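Local coordinates for protein CalS11 (Micromonospora echinospora, PDB 3TOS) that probably transfers a methyl group from S-adenosylmethionine to an oxygen of its substrate in calicheamicin biosynthesis, as a Rossmann-fold O-methyltransferase, at residues B[103-114]-B[160-171]; B[54-65]-B[244-252]. All coordinates share one frame; numbering follows the deposited sequence.

Interaction 1. Residues B[103-114]-B[160-171]; sequences IVGFDTFTGFPD and SVLVEGDVRETV. With SAH (S-adenosyl-L-homocysteine), chain O.
F106 lies alongside V163, its partner on the adjacent strand, and turns one ring face to the helix that follows: V171 CG2 sits 3.6 Å from the ring centroid in a CH-pi contact, V167 CG1 packs against F106 CB, and T170 OG1 is at the ring edge. The strands that carry F106 and V163, 103-107 and 160-164, pair in parallel, the V163 N to G105 O bond (2.8 Å) being nearly straight at 175°. Where the strands end, both loops hold S-adenosyl-L-homocysteine. D107 takes the ribose, OD1 accepting from O2' and OD2 from O3' (2.7 Å), while OD1 also receives F109 N in an Asx turn. D166 reads the adenine with V167: its OD1 accepts from N6, and V167 N donates to N1 at 3.0 Å. With CG anti to the backbone N (chi1 -173°), D166 also caps its helix through R168 N. R168 grips the D166 carboxylate side-on with NE and NH2; it also forms salt bridges to E194 and to one conformer of D114, the latter doubtfully short. Helix 193-203 lies against V167 and V171, helix 82-94 touches I103 and L162, and strand 72-76 flanks 103-107 on the side away from 160-164.

Interaction 2. Residues B[54-65]-B[244-252]; sequences TDLLSMDALYRQ and LPGRPAPAY. With EDO (1,2-ethanediol), chain R.
R247 reaches across to T54 and S58 from the last residue of a type II beta turn, L244 to R247, which lies beside helix 50-65 and ends three residues before strand 251-254 of the Rossmann-like sheet. Its chain is stretched out from CG to NE (chi3 -170°), which carries the guanidinium from the turn to the helix. CB starts toward the helix; CG then passes T54 CG2, and CD lies 3.5 Å from that same methyl and 3.3 Å from S58 OG. NE stays beside T54 CG2. At the tip NH1 donates to S58 OG at 3.0 Å, with the serine oxygen close to the guanidinium plane, and also to a water that is weakly bonded to L57 O. A second water joins S58 OG to A249 O, adding a further link between helix and loop. Around this polar centre the packing is aliphatic: L244 CD1 touches both S58 OG and A61 CB, and P250, which follows a cis peptide bond, sets its CD against S58 CB. Farther along the helix L62 CD2 rests over one face of the Y252 ring, 4.0 Å from its centroid. V93 of a second subunit packs on T54, and P70 of a third on A251. The Q65 amide, turned 74° from the Y252 ring, sends NE2 to Y252 OH at 3.1 Å, with the oxygen in the amide plane and an N-H...O angle of 178°.

Overall arrangement
Both contacts reach one mixed sheet, with their centres about 23 Å apart on opposite sides of the chain's centre and their nearest atoms about 6 Å apart. Along the chain, 54-65 comes first, then both segments of interaction 1, and 244-252 closes the order near the C-terminus. Interaction 1 occupies an outer strand, 160-164, and its neighbour 103-107; interaction 2 sets helix 50-65 against the turn and loop leading into strand 251-254, and its start, toward the other margin. The cofactor product is held partly at interaction 1, whereas A249 of interaction 2 lies near the bound sodium ion and glutamic acid. D189 bonds to S-adenosyl-L-homocysteine and also lines the glutamate site, consistent with adjacent sites.

Interaction 1. Residues B[103-114]-B[160-171]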
loop_
_atom_site.group_PDB
_atom_site.type_symbol
_atom_site.label_atom_id
_atom_site.label_comp_id
_atom_site.label_asym_id
_atom_site.label_seq_id
_atom_site.Cartn_x
_atom_site.Cartn_y
_atom_site.Cartn_z
ATOM N N ILE B 103 32.771 -4.878 13.777
ATOM C CA ILE B 103 32.536 -3.609 14.487
ATOM C C ILE B 103 33.880 -2.994 14.757
ATOM O O ILE B 103 34.730 -3.625 15.369
ATOM C CB ILE B 103 31.821 -3.839 15.855
ATOM C CG1 ILE B 103 30.400 -4.349 15.592
ATOM C CG2 ILE B 103 31.792 -2.510 16.658
ATOM C CD1 ILE B 103 29.737 -4.980 16.833
ATOM N N VAL B 104 34.110 -1.778 14.270
ATOM C CA VAL B 104 35.450 -1.155 14.345
ATOM C C VAL B 104 35.270 0.173 15.053
ATOM O O VAL B 104 34.496 1.031 14.595
ATOM C CB VAL B 104 36.108 -0.923 12.946
ATOM C CG1 VAL B 104 37.528 -0.564 13.116
ATOM C CG2 VAL B 104 35.944 -2.211 12.092
ATOM N N GLY B 105 35.942 0.323 16.187
ATOM C CA GLY B 105 35.847 1.566 16.961
ATOM C C GLY B 105 37.166 2.299 16.949
ATOM O O GLY B 105 38.196 1.744 17.239
ATOM N N PHE B 106 37.137 3.570 16.571
ATOM C CA PHE B 106 38.357 4.384 16.483
ATOM C C PHE B 106 38.327 5.468 17.543
ATOM O O PHE B 106 37.330 6.208 17.673
ATOM C CB PHE B 106 38.480 5.112 15.104
ATOM C CG PHE B 106 38.545 4.208 13.916
ATOM C CD1 PHE B 106 37.376 3.672 13.352
ATOM C CD2 PHE B 106 39.777 3.931 13.294
ATOM C CE1 PHE B 106 37.454 2.833 12.192
ATOM C CE2 PHE B 106 39.840 3.080 12.164
ATOM C CZ PHE B 106 38.694 2.536 11.626
ATOM N N ASP B 107 39.424 5.631 18.277
ATOM C CA ASP B 107 39.534 6.741 19.219
ATOM C C ASP B 107 41.008 6.883 19.571
ATOM O O ASP B 107 41.774 5.914 19.437
ATOM C CB ASP B 107 38.725 6.417 20.519
ATOM C CG ASP B 107 38.276 7.640 21.257
ATOM O OD1 ASP B 107 39.127 8.481 21.676
ATOM O OD2 ASP B 107 37.068 7.778 21.450
ATOM N N THR B 108 41.428 8.034 20.071
ATOM C CA THR B 108 42.732 8.147 20.709
ATOM C C THR B 108 42.722 7.397 22.040
ATOM O O THR B 108 43.766 6.874 22.480
ATOM C CB THR B 108 43.059 9.605 21.065
ATOM O OG1 THR B 108 41.994 10.097 21.869
ATOM C CG2 THR B 108 43.203 10.503 19.809
ATOM N N PHE B 109 41.530 7.333 22.659
ATOM C CA PHE B 109 41.329 6.895 24.057
ATOM C C PHE B 109 42.036 7.786 25.039
ATOM O O PHE B 109 42.076 7.481 26.218
ATOM C CB PHE B 109 41.612 5.394 24.245
ATOM C CG PHE B 109 40.705 4.527 23.429
ATOM C CD1 PHE B 109 39.401 4.262 23.889
ATOM C CD2 PHE B 109 41.132 4.000 22.183
ATOM C CE1 PHE B 109 38.545 3.442 23.138
ATOM C CE2 PHE B 109 40.298 3.178 21.431
ATOM C CZ PHE B 109 38.988 2.928 21.887
ATOM N N THR B 110 42.528 8.932 24.561
ATOM C CA THR B 110 43.148 9.932 25.449
ATOM C C THR B 110 42.476 11.281 25.267
ATOM O O THR B 110 43.029 12.347 25.608
ATOM C CB THR B 110 44.668 10.068 25.168
ATOM O OG1 THR B 110 44.862 10.410 23.796
ATOM C CG2 THR B 110 45.374 8.753 25.408
ATOM N N GLY B 111 41.269 11.264 24.732
ATOM C CA GLY B 111 40.556 12.528 24.600
ATOM C C GLY B 111 40.875 13.288 23.340
ATOM O O GLY B 111 41.701 12.861 22.528
ATOM N N PHE B 112 40.260 14.447 23.168
ATOM C CA PHE B 112 40.553 15.219 21.959
ATOM C C PHE B 112 42.055 15.462 21.785
ATOM O O PHE B 112 42.718 15.906 22.724
ATOM C CB PHE B 112 39.899 16.626 22.050
ATOM C CG PHE B 112 38.406 16.644 22.059
ATOM C CD1 PHE B 112 37.638 15.739 21.346
ATOM C CD2 PHE B 112 37.755 17.678 22.739
ATOM C CE1 PHE B 112 36.248 15.793 21.371
ATOM C CE2 PHE B 112 36.346 17.757 22.745
ATOM C CZ PHE B 112 35.597 16.814 22.055
ATOM N N PRO B 113 42.633 15.198 20.595
ATOM C CA PRO B 113 44.097 15.391 20.479
ATOM C C PRO B 113 44.532 16.828 20.155
ATOM O O PRO B 113 45.688 17.205 20.413
ATOM C CB PRO B 113 44.475 14.478 19.305
ATOM C CG PRO B 113 43.228 14.531 18.432
ATOM C CD PRO B 113 42.054 14.552 19.392
ATOM N N ASP B 114 43.611 17.593 19.557
ATOM C CA ASP B 114 43.785 19.024 19.298
ATOM C C ASP B 114 42.398 19.540 19.038
ATOM O O ASP B 114 41.469 18.720 18.823
ATOM C CB ASP B 114 44.659 19.259 18.063
ATOM C CG ASP B 114 44.299 18.361 16.910
ATOM O OD1 ASP B 114 43.140 18.304 16.443
ATOM O OD2 ASP B 114 45.185 17.642 16.491
ATOM N N SER B 160 35.464 -7.695 16.453
ATOM C CA SER B 160 35.446 -6.382 17.098
ATOM C C SER B 160 36.865 -5.856 17.202
ATOM O O SER B 160 37.751 -6.535 17.795
ATOM C CB SER B 160 34.862 -6.450 18.518
ATOM O OG SER B 160 33.514 -6.863 18.526
ATOM N N VAL B 161 37.112 -4.680 16.620
ATOM C CA VAL B 161 38.463 -4.189 16.554
ATOM C C VAL B 161 38.475 -2.782 17.111
ATOM O O VAL B 161 37.677 -1.919 16.704
ATOM C CB VAL B 161 38.895 -4.137 15.081
ATOM C CG1 VAL B 161 40.231 -3.416 14.935
ATOM C CG2 VAL B 161 38.964 -5.574 14.540
ATOM N N LEU B 162 39.354 -2.525 18.068
ATOM C CA LEU B 162 39.580 -1.186 18.551
ATOM C C LEU B 162 40.848 -0.639 17.902
ATOM O O LEU B 162 41.940 -1.260 17.985
ATOM C CB LEU B 162 39.747 -1.227 20.061
ATOM C CG LEU B 162 38.520 -1.761 20.768
ATOM C CD1 LEU B 162 38.813 -1.766 22.294
ATOM C CD2 LEU B 162 37.222 -0.986 20.471
ATOM N N VAL B 163 40.721 0.521 17.286
ATOM C CA VAL B 163 41.874 1.101 16.594
ATOM C C VAL B 163 42.280 2.360 17.336
ATOM O O VAL B 163 41.514 3.329 17.388
ATOM C CB VAL B 163 41.563 1.414 15.133
ATOM C CG1 VAL B 163 42.804 1.966 14.437
ATOM C CG2 VAL B 163 41.067 0.156 14.406
ATOM N N GLU B 164 43.462 2.329 17.926
ATOM C CA GLU B 164 43.889 3.450 18.826
ATOM C C GLU B 164 44.746 4.443 18.082
ATOM O O GLU B 164 45.737 4.043 17.421
ATOM C CB GLU B 164 44.703 2.912 20.012
ATOM C CG GLU B 164 43.972 1.824 20.775
ATOM C CD GLU B 164 44.797 1.268 21.921
ATOM O OE1 GLU B 164 45.383 2.097 22.689
ATOM O OE2 GLU B 164 44.820 -0.006 22.061
ATOM N N GLY B 165 44.391 5.721 18.221
ATOM C CA GLY B 165 45.164 6.829 17.678
ATOM C C GLY B 165 44.287 7.884 17.025
ATOM O O GLY B 165 43.049 7.849 17.124
ATOM N N ASP B 166 44.931 8.859 16.364
ATOM C CA ASP B 166 44.197 9.948 15.711
ATOM C C ASP B 166 43.609 9.461 14.412
ATOM O O ASP B 166 44.345 8.944 13.563
ATOM C CB ASP B 166 45.210 11.052 15.470
ATOM C CG ASP B 166 44.601 12.299 14.958
ATOM O OD1 ASP B 166 43.547 12.288 14.303
ATOM O OD2 ASP B 166 45.152 13.356 15.276
ATOM N N VAL B 167 42.285 9.584 14.256
ATOM C CA VAL B 167 41.564 9.102 13.037
ATOM C C VAL B 167 42.115 9.659 11.758
ATOM O O VAL B 167 41.974 9.022 10.691
ATOM C CB VAL B 167 40.022 9.309 13.075
ATOM C CG1 VAL B 167 39.361 8.419 14.182
ATOM C CG2 VAL B 167 39.656 10.779 13.232
ATOM N N ARG B 168 42.727 10.829 11.798
ATOM C CA ARG B 168 43.337 11.391 10.576
ATOM C C ARG B 168 44.374 10.447 9.980
ATOM O O ARG B 168 44.570 10.394 8.747
ATOM C CB ARG B 168 43.948 12.770 10.841
ATOM C CG ARG B 168 42.861 13.788 11.144
ATOM C CD ARG B 168 43.403 15.132 11.582
ATOM N NE ARG B 168 43.741 15.067 12.984
ATOM C CZ ARG B 168 43.823 16.118 13.787
ATOM N NH1 ARG B 168 43.559 17.351 13.348
ATOM N NH2 ARG B 168 44.149 15.924 15.034
ATOM N N GLU B 169 45.015 9.677 10.861
ATOM C CA GLU B 169 46.013 8.660 10.418
ATOM C C GLU B 169 45.438 7.248 10.390
ATOM O O GLU B 169 45.709 6.438 9.462
ATOM C CB GLU B 169 47.252 8.724 11.322
ATOM C CG GLU B 169 48.174 9.906 11.031
ATOM C CD GLU B 169 47.609 11.341 11.330
ATOM O OE1 GLU B 169 47.302 11.704 12.502
ATOM O OE2 GLU B 169 47.544 12.146 10.367
ATOM N N THR B 170 44.683 6.906 11.447
ATOM C CA THR B 170 44.335 5.498 11.649
ATOM C C THR B 170 43.202 5.059 10.727
ATOM O O THR B 170 43.113 3.887 10.423
ATOM C CB THR B 170 43.909 5.225 13.089
ATOM O OG1 THR B 170 42.748 5.999 13.376
ATOM C CG2 THR B 170 45.010 5.589 14.085
ATOM N N VAL B 171 42.303 5.974 10.294
ATOM C CA VAL B 171 41.202 5.555 9.405
ATOM C C VAL B 171 41.708 5.264 7.994
ATOM O O VAL B 171 41.467 4.203 7.465
ATOM C CB VAL B 171 39.960 6.528 9.443
ATOM C CG1 VAL B 171 38.934 6.161 8.316
ATOM C CG2 VAL B 171 39.287 6.401 10.835
HETATM N N SAH O . 30.459 7.488 21.315
HETATM C CA SAH O . 30.778 7.801 22.745
HETATM C CB SAH O . 31.126 9.263 22.973
HETATM C CG SAH O . 32.428 9.671 22.252
HETATM S SD SAH O . 33.041 11.193 22.944
HETATM C C SAH O . 29.528 7.452 23.551
HETATM O O SAH O . 29.526 7.579 24.814
HETATM O OXT SAH O . 28.543 6.933 23.010
HETATM C "C5'" SAH O . 34.095 11.837 21.635
HETATM C "C4'" SAH O . 35.338 10.940 21.315
HETATM O "O4'" SAH O . 35.923 11.392 20.086
HETATM C "C3'" SAH O . 36.405 11.132 22.403
HETATM O "O3'" SAH O . 36.651 9.880 23.090
HETATM C "C2'" SAH O . 37.595 11.656 21.618
HETATM O "O2'" SAH O . 38.883 11.198 22.082
HETATM C "C1'" SAH O . 37.296 11.143 20.190
HETATM N N9 SAH O . 37.999 11.935 19.152
HETATM C C8 SAH O . 37.825 13.247 18.839
HETATM N N7 SAH O . 38.739 13.540 17.878
HETATM C C5 SAH O . 39.485 12.451 17.599
HETATM C C6 SAH O . 40.588 12.157 16.677
HETATM N N6 SAH O . 41.118 13.141 15.914
HETATM N N1 SAH O . 41.055 10.883 16.680
HETATM C C2 SAH O . 40.518 9.908 17.474
HETATM N N3 SAH O . 39.551 10.121 18.394
HETATM C C4 SAH O . 38.985 11.380 18.416
HETATM O O HOH W 1 45.262 4.717 23.514
#

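Interaction 2. Residues B[54-65]-B[244-252]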
loop_
_atom_site.group_PDB
_atom_site.type_symbol
_atom_site.label_atom_id
_atom_site.label_comp_id
_atom_site.label_asym_id
_atom_site.label_seq_id
_atom_site.Cartn_x
_atom_site.Cartn_y
_atom_site.Cartn_z
ATOM N N THR B 54 16.885 5.899 25.177
ATOM C CA THR B 54 16.625 6.526 23.884
ATOM C C THR B 54 17.844 6.281 22.949
ATOM O O THR B 54 17.694 5.944 21.770
ATOM C CB THR B 54 16.390 8.063 24.041
ATOM O OG1 THR B 54 15.242 8.258 24.863
ATOM C CG2 THR B 54 16.069 8.675 22.687
ATOM N N ASP B 55 19.037 6.432 23.492
ATOM C CA ASP B 55 20.266 6.159 22.719
ATOM C C ASP B 55 20.291 4.718 22.213
ATOM O O ASP B 55 20.573 4.495 21.046
ATOM C CB ASP B 55 21.503 6.462 23.586
ATOM C CG ASP B 55 22.785 6.118 22.878
ATOM O OD1 ASP B 55 23.196 6.972 22.047
ATOM O OD2 ASP B 55 23.354 5.009 23.059
ATOM N N LEU B 56 19.922 3.786 23.079
ATOM C CA LEU B 56 19.873 2.376 22.740
ATOM C C LEU B 56 18.880 2.105 21.603
ATOM O O LEU B 56 19.219 1.452 20.641
ATOM C CB LEU B 56 19.596 1.535 24.007
ATOM C CG LEU B 56 19.579 0.015 23.796
ATOM C CD1 LEU B 56 19.826 -0.618 25.157
ATOM C CD2 LEU B 56 18.259 -0.487 23.177
ATOM N N LEU B 57 17.690 2.669 21.706
ATOM C CA LEU B 57 16.682 2.453 20.718
ATOM C C LEU B 57 17.131 3.092 19.389
ATOM O O LEU B 57 16.811 2.601 18.308
ATOM C CB LEU B 57 15.338 3.028 21.168
ATOM C CG LEU B 57 14.714 2.332 22.387
ATOM C CD1 LEU B 57 13.522 3.149 22.850
ATOM C CD2 LEU B 57 14.319 0.895 22.016
ATOM N N SER B 58 17.831 4.256 19.447
ATOM C CA SER B 58 18.303 4.902 18.206
ATOM C C SER B 58 19.394 4.056 17.530
ATOM O O SER B 58 19.358 3.884 16.295
ATOM C CB SER B 58 18.870 6.299 18.484
ATOM O OG SER B 58 17.777 7.144 18.821
HETATM N N MSE B 59 20.317 3.483 18.304
HETATM C CA MSE B 59 21.320 2.580 17.707
HETATM C C MSE B 59 20.666 1.366 17.052
HETATM O O MSE B 59 21.106 0.925 15.966
HETATM C CB MSE B 59 22.367 2.149 18.729
HETATM C CG MSE B 59 23.223 3.294 19.303
HETATM SE SE MSE B 59 24.067 4.460 17.985
HETATM C CE MSE B 59 22.820 5.962 18.035
ATOM N N ASP B 60 19.637 0.836 17.712
ATOM C CA ASP B 60 18.893 -0.277 17.162
ATOM C C ASP B 60 18.193 0.113 15.853
ATOM O O ASP B 60 18.171 -0.680 14.904
ATOM C CB ASP B 60 17.854 -0.801 18.189
ATOM C CG ASP B 60 16.981 -1.861 17.624
ATOM O OD1 ASP B 60 17.492 -2.967 17.446
ATOM O OD2 ASP B 60 15.778 -1.637 17.405
ATOM N N ALA B 61 17.647 1.332 15.787
ATOM C CA ALA B 61 16.966 1.790 14.572
ATOM C C ALA B 61 17.980 1.922 13.421
ATOM O O ALA B 61 17.681 1.519 12.282
ATOM C CB ALA B 61 16.288 3.147 14.817
ATOM N N LEU B 62 19.173 2.460 13.696
ATOM C CA LEU B 62 20.189 2.561 12.621
ATOM C C LEU B 62 20.651 1.173 12.172
ATOM O O LEU B 62 20.728 0.892 10.950
ATOM C CB LEU B 62 21.419 3.354 13.074
ATOM C CG LEU B 62 21.125 4.825 13.433
ATOM C CD1 LEU B 62 22.432 5.426 13.955
ATOM C CD2 LEU B 62 20.647 5.690 12.196
ATOM N N TYR B 63 20.868 0.270 13.130
ATOM C CA TYR B 63 21.334 -1.069 12.781
ATOM C C TYR B 63 20.287 -1.788 11.938
ATOM O O TYR B 63 20.581 -2.437 10.930
ATOM C CB TYR B 63 21.645 -1.868 14.053
ATOM C CG TYR B 63 22.494 -3.135 13.877
ATOM C CD1 TYR B 63 22.511 -3.863 12.675
ATOM C CD2 TYR B 63 23.374 -3.520 14.845
ATOM C CE1 TYR B 63 23.285 -4.969 12.514
ATOM C CE2 TYR B 63 24.181 -4.631 14.661
ATOM C CZ TYR B 63 24.079 -5.388 13.562
ATOM O OH TYR B 63 24.909 -6.490 13.451
ATOM N N ARG B 64 19.020 -1.691 12.342
ATOM C CA ARG B 64 17.967 -2.343 11.562
ATOM C C ARG B 64 17.902 -1.862 10.114
ATOM O O ARG B 64 17.530 -2.613 9.230
ATOM C CB ARG B 64 16.612 -2.161 12.239
ATOM C CG ARG B 64 16.474 -3.055 13.473
ATOM C CD ARG B 64 15.043 -2.971 14.006
ATOM N NE ARG B 64 14.737 -1.701 14.676
ATOM C CZ ARG B 64 13.904 -0.755 14.232
ATOM N NH1 ARG B 64 13.310 -0.864 13.043
ATOM N NH2 ARG B 64 13.708 0.344 14.965
ATOM N N GLN B 65 18.303 -0.621 9.877
ATOM C CA GLN B 65 18.282 -0.088 8.503
ATOM C C GLN B 65 19.366 -0.626 7.604
ATOM O O GLN B 65 19.234 -0.496 6.377
ATOM C CB GLN B 65 18.333 1.455 8.478
ATOM C CG GLN B 65 16.954 2.000 8.963
ATOM C CD GLN B 65 16.772 3.501 8.749
ATOM O OE1 GLN B 65 17.139 4.044 7.716
ATOM N NE2 GLN B 65 16.215 4.171 9.746
ATOM N N LEU B 244 15.362 10.479 13.863
ATOM C CA LEU B 244 14.313 9.594 14.354
ATOM C C LEU B 244 13.353 10.516 15.155
ATOM O O LEU B 244 13.827 11.205 16.053
ATOM C CB LEU B 244 14.929 8.528 15.298
ATOM C CG LEU B 244 16.002 7.689 14.572
ATOM C CD1 LEU B 244 16.757 6.800 15.534
ATOM C CD2 LEU B 244 15.398 6.866 13.399
ATOM N N PRO B 245 12.031 10.588 14.798
ATOM C CA PRO B 245 11.156 11.627 15.359
ATOM C C PRO B 245 11.211 11.690 16.884
ATOM O O PRO B 245 11.203 10.622 17.537
ATOM C CB PRO B 245 9.760 11.196 14.886
ATOM C CG PRO B 245 10.005 10.518 13.560
ATOM C CD PRO B 245 11.382 9.862 13.675
ATOM N N GLY B 246 11.297 12.918 17.418
ATOM C CA GLY B 246 11.297 13.149 18.867
ATOM C C GLY B 246 12.671 13.174 19.469
ATOM O O GLY B 246 12.788 13.454 20.669
ATOM N N ARG B 247 13.703 12.894 18.655
ATOM C CA ARG B 247 15.083 12.757 19.151
ATOM C C ARG B 247 15.984 13.730 18.408
ATOM O O ARG B 247 16.064 13.702 17.172
ATOM C CB ARG B 247 15.568 11.273 18.948
ATOM C CG ARG B 247 14.578 10.280 19.536
ATOM C CD ARG B 247 15.035 8.890 19.332
ATOM N NE ARG B 247 13.942 8.006 19.695
ATOM C CZ ARG B 247 13.899 6.726 19.440
ATOM N NH1 ARG B 247 14.972 6.104 18.943
ATOM N NH2 ARG B 247 12.778 6.080 19.709
ATOM N N PRO B 248 16.651 14.626 19.125
ATOM C CA PRO B 248 17.459 15.650 18.429
ATOM C C PRO B 248 18.667 15.081 17.694
ATOM O O PRO B 248 19.176 15.736 16.757
ATOM C CB PRO B 248 17.938 16.543 19.588
ATOM C CG PRO B 248 17.966 15.613 20.772
ATOM C CD PRO B 248 16.736 14.743 20.597
ATOM N N ALA B 249 19.103 13.880 18.078
ATOM C CA ALA B 249 20.275 13.187 17.472
ATOM C C ALA B 249 19.966 11.710 17.627
ATOM O O ALA B 249 19.274 11.328 18.589
ATOM C CB ALA B 249 21.565 13.545 18.234
ATOM N N PRO B 250 20.509 10.877 16.741
ATOM C CA PRO B 250 21.412 11.253 15.632
ATOM C C PRO B 250 20.695 11.855 14.429
ATOM O O PRO B 250 19.462 11.684 14.256
ATOM C CB PRO B 250 22.005 9.914 15.258
ATOM C CG PRO B 250 20.864 8.959 15.428
ATOM C CD PRO B 250 20.234 9.410 16.756
ATOM N N ALA B 251 21.465 12.542 13.598
ATOM C CA ALA B 251 21.005 12.893 12.268
ATOM C C ALA B 251 21.671 11.894 11.326
ATOM O O ALA B 251 22.864 11.617 11.473
ATOM C CB ALA B 251 21.442 14.287 11.916
ATOM N N TYR B 252 20.926 11.363 10.363
ATOM C CA TYR B 252 21.523 10.326 9.528
ATOM C C TYR B 252 21.000 10.432 8.117
ATOM O O TYR B 252 19.916 10.928 7.862
ATOM C CB TYR B 252 21.210 8.909 10.099
ATOM C CG TYR B 252 19.775 8.490 9.980
ATOM C CD1 TYR B 252 18.795 8.973 10.863
ATOM C CD2 TYR B 252 19.398 7.563 9.009
ATOM C CE1 TYR B 252 17.474 8.582 10.741
ATOM C CE2 TYR B 252 18.080 7.169 8.878
ATOM C CZ TYR B 252 17.120 7.691 9.745
ATOM O OH TYR B 252 15.822 7.262 9.593
HETATM C C1 EDO R . 22.146 9.038 19.965
HETATM O O1 EDO R . 21.806 8.896 21.324
HETATM C C2 EDO R . 22.436 10.544 19.788
HETATM O O2 EDO R . 23.376 11.048 20.760
HETATM O O HOH W 2 14.039 3.785 17.699
HETATM O O HOH W 3 18.862 9.170 20.235
#